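Local coordinates for protein soluble lytic murein transglycosylase (Escherichia coli, PDB 1QSA) that cleaves the glycosidic bonds between N-acetylmuramic acid and N-acetylglucosamine in peptidoglycan, leaving a 1,6-anhydro bond on the muramic acid, at residues N395-T399 and N482-K486; A259-M263 and S286-R291. All coordinates share one frame; numbering follows the deposited sequence.

In the fold
Contact 2 comes first along the chain and closes before contact 1 opens. It joins the end of helix 248-260 to helix 285-298, its segments 23 residues apart at their closest ends, in the alpha-superhelix and away from the active site. Contact 1 has segments 83 residues apart at their closest ends and links two family regions: the first turn of helix 397-408, in the L domain, meets the loop between helices 468-479 and 499-509, in the Slt-type region. The two share no helix. The centres of contact 1 and contact 2 are about 39 Å apart, on opposite sides of the chain's centre. Contact 2 joins helices close in sequence, whereas contact 1 brings the L-domain and Slt-type regions together.

Contact 1. Residues N395-T399 and N482-K486; sequences NLDNT and NPKVK. With SO4 (sulfate ion), chain E.
Asp397 and Lys484 bring the two backbones closest, with their CA atoms 6.2 Å apart, where the first turn of helix 397-408 faces a type I beta turn running from Asn482 to Val485. This turn belongs to the Slt-type region, the Val485 side chain about 7 Å from that of Glu478, the predicted active-site residue. Asn398 joins the segments with both ends of its amide. Asn398 OD1 accepts from Asn482 ND2 (3.0 Å), the two amide planes being turned 62° apart, while Asn398 ND2 donates to Lys484 O (3.1 Å) from above that carbonyl plane. Asn482 sends its CG anti to the backbone N (chi1 175°), and its OD1 receives Lys484 N in an Asx turn that fixes the amide. Asp397 CB rests on the same OD1, and the Asp397 carboxylate crosses the CG-CD side of Pro483 at about a right angle. Lys484 CE lies 3.5 Å from Asn395 O, while Lys484 NZ bonds Leu521 O. A sulfate, probably from the crystallisation liquor, takes Asn398 N on O3 and both N and OG1 of Thr399 on O2. Asn395 is the C-prime residue of the Schellman motif ending helix 383-393, and helix 429-438 flanks Asn482 and Pro483 through Asp430.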
ATOM      1  N   ASN A 395       6.407   3.443  24.179  1.00 10.09           N
ATOM      2  CA  ASN A 395       6.244   4.061  22.860  1.00 12.18           C
ATOM      3  C   ASN A 395       6.883   3.236  21.736  1.00 11.43           C
ATOM      4  O   ASN A 395       7.467   3.780  20.792  1.00 13.34           O
ATOM      5  CB  ASN A 395       6.778   5.502  22.878  1.00 13.15           C
ATOM      6  CG  ASN A 395       6.029   6.378  23.866  1.00 12.08           C
ATOM      7  OD1 ASN A 395       4.813   6.470  23.812  1.00 16.44           O
ATOM      8  ND2 ASN A 395       6.745   6.957  24.816  1.00 14.51           N
ATOM      9  N   LEU A 396       6.817   1.918  21.879  1.00 11.01           N
ATOM     10  CA  LEU A 396       7.357   0.987  20.888  1.00  9.93           C
ATOM     11  C   LEU A 396       6.167   0.569  20.029  1.00  9.35           C
ATOM     12  O   LEU A 396       5.791  -0.605  19.976  1.00  9.79           O
ATOM     13  CB  LEU A 396       7.993  -0.229  21.596  1.00  9.46           C
ATOM     14  CG  LEU A 396       9.201   0.121  22.481  1.00 10.68           C
ATOM     15  CD1 LEU A 396       9.632  -1.069  23.347  1.00 10.60           C
ATOM     16  CD2 LEU A 396      10.348   0.604  21.599  1.00 13.34           C
ATOM     17  N   ASP A 397       5.581   1.544  19.342  1.00 10.32           N
ATOM     18  CA  ASP A 397       4.400   1.293  18.535  1.00 10.24           C
ATOM     19  C   ASP A 397       4.515   0.238  17.443  1.00  9.91           C
ATOM     20  O   ASP A 397       3.561  -0.501  17.221  1.00 11.36           O
ATOM     21  CB  ASP A 397       3.840   2.607  17.956  1.00 10.07           C
ATOM     22  CG  ASP A 397       3.358   3.574  19.043  1.00 11.80           C
ATOM     23  OD1 ASP A 397       4.199   4.123  19.761  1.00 12.10           O
ATOM     24  OD2 ASP A 397       2.135   3.821  19.178  1.00 12.92           O
ATOM     25  N   ASN A 398       5.655   0.153  16.758  1.00 11.34           N
ATOM     26  CA  ASN A 398       5.772  -0.849  15.702  1.00 10.95           C
ATOM     27  C   ASN A 398       5.800  -2.267  16.277  1.00 11.74           C
ATOM     28  O   ASN A 398       5.216  -3.192  15.702  1.00 11.42           O
ATOM     29  CB  ASN A 398       7.021  -0.611  14.848  1.00 11.31           C
ATOM     30  CG  ASN A 398       6.926   0.653  14.014  1.00 13.31           C
ATOM     31  OD1 ASN A 398       5.851   1.012  13.538  1.00 15.26           O
ATOM     32  ND2 ASN A 398       8.048   1.351  13.856  1.00 14.54           N
ATOM     33  N   THR A 399       6.454  -2.411  17.433  1.00 11.24           N
ATOM     34  CA  THR A 399       6.567  -3.705  18.112  1.00 10.60           C
ATOM     35  C   THR A 399       5.184  -4.086  18.669  1.00 10.57           C
ATOM     36  O   THR A 399       4.749  -5.238  18.554  1.00 10.55           O
ATOM     37  CB  THR A 399       7.634  -3.650  19.235  1.00  9.56           C
ATOM     38  OG1 THR A 399       8.870  -3.169  18.674  1.00 11.51           O
ATOM     39  CG2 THR A 399       7.878  -5.057  19.840  1.00 10.83           C
ATOM     40  N   ASN A 482      -0.056   5.858  13.859  1.00  9.71           N
ATOM     41  CA  ASN A 482       1.159   5.244  14.416  1.00  9.96           C
ATOM     42  C   ASN A 482       2.284   6.277  14.217  1.00 11.09           C
ATOM     43  O   ASN A 482       2.697   6.531  13.086  1.00 11.23           O
ATOM     44  CB  ASN A 482       1.475   3.940  13.681  1.00  8.68           C
ATOM     45  CG  ASN A 482       2.786   3.319  14.120  1.00  9.69           C
ATOM     46  OD1 ASN A 482       3.513   3.882  14.934  1.00  8.65           O
ATOM     47  ND2 ASN A 482       3.081   2.143  13.588  1.00 10.55           N
ATOM     48  N   PRO A 483       2.794   6.882  15.313  1.00  9.91           N
ATOM     49  CA  PRO A 483       3.860   7.890  15.208  1.00 10.32           C
ATOM     50  C   PRO A 483       5.237   7.369  14.806  1.00 11.07           C
ATOM     51  O   PRO A 483       6.123   8.160  14.484  1.00 11.90           O
ATOM     52  CB  PRO A 483       3.908   8.493  16.621  1.00 11.57           C
ATOM     53  CG  PRO A 483       3.536   7.339  17.498  1.00 10.88           C
ATOM     54  CD  PRO A 483       2.429   6.627  16.723  1.00 12.08           C
ATOM     55  N   LYS A 484       5.406   6.049  14.829  1.00 11.10           N
ATOM     56  CA  LYS A 484       6.694   5.430  14.524  1.00 11.27           C
ATOM     57  C   LYS A 484       6.792   4.785  13.146  1.00 12.75           C
ATOM     58  O   LYS A 484       7.844   4.243  12.788  1.00 14.41           O
ATOM     59  CB  LYS A 484       7.007   4.379  15.606  1.00 11.01           C
ATOM     60  CG  LYS A 484       6.829   4.893  17.039  1.00  9.73           C
ATOM     61  CD  LYS A 484       7.753   6.059  17.338  1.00 14.79           C
ATOM     62  CE  LYS A 484       7.507   6.644  18.731  1.00 16.72           C
ATOM     63  NZ  LYS A 484       8.439   7.786  18.989  1.00 17.32           N
ATOM     64  N   VAL A 485       5.727   4.860  12.351  1.00 12.84           N
ATOM     65  CA  VAL A 485       5.760   4.206  11.044  1.00 14.18           C
ATOM     66  C   VAL A 485       6.583   4.962   9.999  1.00 14.51           C
ATOM     67  O   VAL A 485       6.581   6.190   9.973  1.00 13.39           O
ATOM     68  CB  VAL A 485       4.320   3.911  10.513  1.00 14.07           C
ATOM     69  CG1 VAL A 485       3.596   5.205  10.112  1.00 12.47           C
ATOM     70  CG2 VAL A 485       4.372   2.939   9.333  1.00 15.77           C
ATOM     71  N   LYS A 486       7.366   4.215   9.219  1.00 15.05           N
ATOM     72  CA  LYS A 486       8.172   4.793   8.142  1.00 17.47           C
ATOM     73  C   LYS A 486       7.881   3.998   6.882  1.00 18.22           C
ATOM     74  O   LYS A 486       7.864   2.761   6.918  1.00 20.22           O
ATOM     75  CB  LYS A 486       9.663   4.681   8.430  1.00 19.95           C
ATOM     76  CG  LYS A 486      10.154   5.496   9.574  1.00 23.87           C
ATOM     77  CD  LYS A 486      11.656   5.268   9.784  1.00 29.73           C
ATOM     78  CE  LYS A 486      12.484   5.740   8.591  1.00 30.20           C
ATOM     79  NZ  LYS A 486      13.944   5.491   8.828  1.00 33.07           N
TER
HETATM   80  S   SO4 E 704       9.195   0.512  17.626  1.00 38.61           S
HETATM   81  O1  SO4 E 704      10.116   1.186  18.556  1.00 37.75           O
HETATM   82  O2  SO4 E 704       8.361  -0.465  18.335  1.00 34.94           O
HETATM   83  O3  SO4 E 704       8.324   1.525  16.996  1.00 37.58           O
HETATM   84  O4  SO4 E 704       9.997  -0.204  16.612  1.00 40.24           O

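Contact 2. Residues A259-M263 and S286-R291; sequences AWRLM and SLIERR. With SO4 (sulfate ion), chain D.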
ATOM      1  N   ALA A 259      -4.155   3.828 -26.354  1.00 17.73           N
ATOM      2  CA  ALA A 259      -5.210   4.740 -25.903  1.00 19.32           C
ATOM      3  C   ALA A 259      -4.925   5.299 -24.514  1.00 19.32           C
ATOM      4  O   ALA A 259      -5.213   6.465 -24.241  1.00 19.38           O
ATOM      5  CB  ALA A 259      -6.567   4.048 -25.941  1.00 18.33           C
ATOM      6  N   TRP A 260      -4.373   4.464 -23.632  1.00 18.21           N
ATOM      7  CA  TRP A 260      -4.011   4.887 -22.282  1.00 19.99           C
ATOM      8  C   TRP A 260      -2.999   6.020 -22.303  1.00 21.20           C
ATOM      9  O   TRP A 260      -2.935   6.824 -21.369  1.00 21.54           O
ATOM     10  CB  TRP A 260      -3.362   3.729 -21.513  1.00 20.34           C
ATOM     11  CG  TRP A 260      -4.311   2.919 -20.717  1.00 20.24           C
ATOM     12  CD1 TRP A 260      -4.738   1.654 -20.988  1.00 19.75           C
ATOM     13  CD2 TRP A 260      -4.965   3.316 -19.505  1.00 19.10           C
ATOM     14  NE1 TRP A 260      -5.626   1.236 -20.019  1.00 20.33           N
ATOM     15  CE2 TRP A 260      -5.781   2.236 -19.099  1.00 19.25           C
ATOM     16  CE3 TRP A 260      -4.936   4.475 -18.724  1.00 20.27           C
ATOM     17  CZ2 TRP A 260      -6.563   2.283 -17.945  1.00 19.88           C
ATOM     18  CZ3 TRP A 260      -5.720   4.522 -17.567  1.00 22.25           C
ATOM     19  CH2 TRP A 260      -6.520   3.431 -17.195  1.00 19.68           C
ATOM     20  N   ARG A 261      -2.156   6.026 -23.335  1.00 20.60           N
ATOM     21  CA  ARG A 261      -1.103   7.024 -23.465  1.00 20.35           C
ATOM     22  C   ARG A 261      -1.513   8.261 -24.268  1.00 20.11           C
ATOM     23  O   ARG A 261      -0.689   9.134 -24.517  1.00 19.76           O
ATOM     24  CB  ARG A 261       0.162   6.404 -24.079  1.00 21.78           C
ATOM     25  CG  ARG A 261       0.609   5.071 -23.475  1.00 24.60           C
ATOM     26  CD  ARG A 261       0.656   5.090 -21.954  1.00 31.36           C
ATOM     27  NE  ARG A 261       1.516   6.135 -21.417  1.00 35.05           N
ATOM     28  CZ  ARG A 261       1.991   6.137 -20.174  1.00 39.91           C
ATOM     29  NH1 ARG A 261       1.715   5.128 -19.352  1.00 41.33           N
ATOM     30  NH2 ARG A 261       2.765   7.131 -19.759  1.00 41.65           N
ATOM     31  N   LEU A 262      -2.772   8.321 -24.686  1.00 19.40           N
ATOM     32  CA  LEU A 262      -3.271   9.467 -25.453  1.00 19.92           C
ATOM     33  C   LEU A 262      -4.317  10.227 -24.639  1.00 20.03           C
ATOM     34  O   LEU A 262      -5.248  10.805 -25.193  1.00 20.38           O
ATOM     35  CB  LEU A 262      -3.856   9.002 -26.788  1.00 18.57           C
ATOM     36  CG  LEU A 262      -2.835   8.437 -27.785  1.00 19.31           C
ATOM     37  CD1 LEU A 262      -3.535   7.878 -29.013  1.00 19.38           C
ATOM     38  CD2 LEU A 262      -1.832   9.518 -28.170  1.00 18.50           C
ATOM     39  N   MET A 263      -4.150  10.200 -23.318  1.00 22.79           N
ATOM     40  CA  MET A 263      -5.054  10.860 -22.378  1.00 26.51           C
ATOM     41  C   MET A 263      -4.579  12.245 -21.961  1.00 28.75           C
ATOM     42  O   MET A 263      -5.216  12.887 -21.122  1.00 29.53           O
ATOM     43  CB  MET A 263      -5.213  10.014 -21.112  1.00 26.78           C
ATOM     44  CG  MET A 263      -5.975   8.724 -21.320  1.00 28.06           C
ATOM     45  SD  MET A 263      -7.634   9.030 -21.947  1.00 27.15           S
ATOM     46  CE  MET A 263      -8.209   7.361 -22.174  1.00 25.17           C
ATOM     47  N   SER A 286     -11.321  -0.217 -16.933  1.00 16.24           N
ATOM     48  CA  SER A 286     -10.455   0.853 -16.442  1.00 16.22           C
ATOM     49  C   SER A 286     -10.149   1.900 -17.517  1.00 15.65           C
ATOM     50  O   SER A 286     -10.090   3.081 -17.207  1.00 14.55           O
ATOM     51  CB  SER A 286      -9.165   0.281 -15.826  1.00 18.25           C
ATOM     52  OG  SER A 286      -8.445  -0.464 -16.786  1.00 20.95           O
ATOM     53  N   LEU A 287     -10.005   1.472 -18.773  1.00 15.54           N
ATOM     54  CA  LEU A 287      -9.742   2.406 -19.872  1.00 15.11           C
ATOM     55  C   LEU A 287     -10.954   3.317 -20.115  1.00 15.10           C
ATOM     56  O   LEU A 287     -10.807   4.529 -20.286  1.00 15.49           O
ATOM     57  CB  LEU A 287      -9.383   1.649 -21.146  1.00 15.70           C
ATOM     58  CG  LEU A 287      -9.102   2.487 -22.405  1.00 16.65           C
ATOM     59  CD1 LEU A 287      -7.979   3.516 -22.169  1.00 18.12           C
ATOM     60  CD2 LEU A 287      -8.757   1.540 -23.552  1.00 18.36           C
ATOM     61  N   ILE A 288     -12.149   2.727 -20.122  1.00 14.20           N
ATOM     62  CA  ILE A 288     -13.382   3.495 -20.317  1.00 14.34           C
ATOM     63  C   ILE A 288     -13.539   4.482 -19.159  1.00 11.94           C
ATOM     64  O   ILE A 288     -13.905   5.632 -19.378  1.00 12.49           O
ATOM     65  CB  ILE A 288     -14.621   2.564 -20.411  1.00 13.52           C
ATOM     66  CG1 ILE A 288     -14.479   1.646 -21.632  1.00 15.43           C
ATOM     67  CG2 ILE A 288     -15.903   3.402 -20.512  1.00 13.85           C
ATOM     68  CD1 ILE A 288     -15.392   0.413 -21.619  1.00 15.83           C
ATOM     69  N   GLU A 289     -13.237   4.045 -17.933  1.00 12.30           N
ATOM     70  CA  GLU A 289     -13.324   4.934 -16.771  1.00 12.86           C
ATOM     71  C   GLU A 289     -12.350   6.105 -16.901  1.00 12.78           C
ATOM     72  O   GLU A 289     -12.673   7.245 -16.520  1.00 11.79           O
ATOM     73  CB  GLU A 289     -13.052   4.166 -15.473  1.00 13.06           C
ATOM     74  CG  GLU A 289     -14.211   3.245 -15.081  1.00 12.93           C
ATOM     75  CD  GLU A 289     -13.916   2.416 -13.851  1.00 17.01           C
ATOM     76  OE1 GLU A 289     -12.776   1.913 -13.719  1.00 16.42           O
ATOM     77  OE2 GLU A 289     -14.821   2.271 -13.006  1.00 16.86           O
ATOM     78  N   ARG A 290     -11.146   5.831 -17.413  1.00 13.27           N
ATOM     79  CA  ARG A 290     -10.167   6.905 -17.602  1.00 13.77           C
ATOM     80  C   ARG A 290     -10.717   7.923 -18.617  1.00 14.32           C
ATOM     81  O   ARG A 290     -10.536   9.132 -18.445  1.00 13.97           O
ATOM     82  CB  ARG A 290      -8.812   6.359 -18.079  1.00 14.08           C
ATOM     83  CG  ARG A 290      -7.732   7.447 -18.293  1.00 15.48           C
ATOM     84  CD  ARG A 290      -7.452   8.265 -17.022  1.00 18.49           C
ATOM     85  NE  ARG A 290      -6.522   9.377 -17.248  1.00 20.04           N
ATOM     86  CZ  ARG A 290      -6.890  10.620 -17.555  1.00 19.54           C
ATOM     87  NH1 ARG A 290      -8.174  10.929 -17.666  1.00 17.26           N
ATOM     88  NH2 ARG A 290      -5.974  11.566 -17.741  1.00 21.39           N
ATOM     89  N   ARG A 291     -11.429   7.432 -19.634  1.00 12.89           N
ATOM     90  CA  ARG A 291     -12.024   8.298 -20.657  1.00 12.25           C
ATOM     91  C   ARG A 291     -13.166   9.128 -20.060  1.00 12.35           C
ATOM     92  O   ARG A 291     -13.369  10.282 -20.446  1.00 11.70           O
ATOM     93  CB  ARG A 291     -12.509   7.475 -21.847  1.00 13.58           C
ATOM     94  CG  ARG A 291     -12.998   8.317 -23.021  1.00 12.77           C
ATOM     95  CD  ARG A 291     -11.959   9.339 -23.449  1.00 14.13           C
ATOM     96  NE  ARG A 291     -12.422  10.193 -24.552  1.00 15.15           N
ATOM     97  CZ  ARG A 291     -13.124  11.310 -24.392  1.00 16.47           C
ATOM     98  NH1 ARG A 291     -13.504  11.697 -23.176  1.00 13.87           N
ATOM     99  NH2 ARG A 291     -13.486  12.017 -25.460  1.00 17.89           N
TER
HETATM  100  S   SO4 D 703      -9.885  -3.990 -17.111  1.00 34.28           S
HETATM  101  O1  SO4 D 703     -10.090  -2.800 -16.270  1.00 32.42           O
HETATM  102  O2  SO4 D 703     -11.199  -4.453 -17.622  1.00 35.40           O
HETATM  103  O3  SO4 D 703      -8.988  -3.689 -18.240  1.00 32.04           O
HETATM  104  O4  SO4 D 703      -9.276  -5.059 -16.297  1.00 36.64           O
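Trp260 and Leu287 mark the nearest approach of the backbones, CA to CA 6.7 Å, and Met263 and Arg291 follow at 7.6 Å as the chain leaving helix 248-260 runs beside helix 285-298. Leu287 lays CD1 over one face of the Trp260 indole, 3.8 Å from the centroid of the five-membered ring and only 3° off its normal, a nearly upright CH-pi contact. Its CG stands anti to the backbone N (chi1 179°), which carries the two methyls across to the other segment, where CD1 also meets Met263 CE and CD2 touches Ala259 CB. Ser286 lies at the edge of the indole, its OG 3.5 Å from Trp260 CZ2. That hydroxyl and Ser286 N both bond O1 of a sulfate, probably from the crystallisation liquor, which Ser284 and Thr285 also bind near the start of helix 285-298. The two helices belong to the alpha-superhelix, with helix 269-280 between them in sequence and packed on Met263 through Ile279. Arg290 reaches back along Met263: Arg290 CG lies 3.7 Å from Met263 CG and 3.6 Å from Trp260 CZ3, and a bend at chi2 (58°) turns the chain back over Met263, with one guanidinium face over its CB. An alanine in place of Arg290 would remove the stem beyond CB and is likely to open a gap between the six-membered ring of Trp260 and Met263. Met263 CE touches both Leu287 CD1 and Arg290 CG. Beyond it Arg291 turns to helix 269-280, where its NE forms a salt bridge with Asp276.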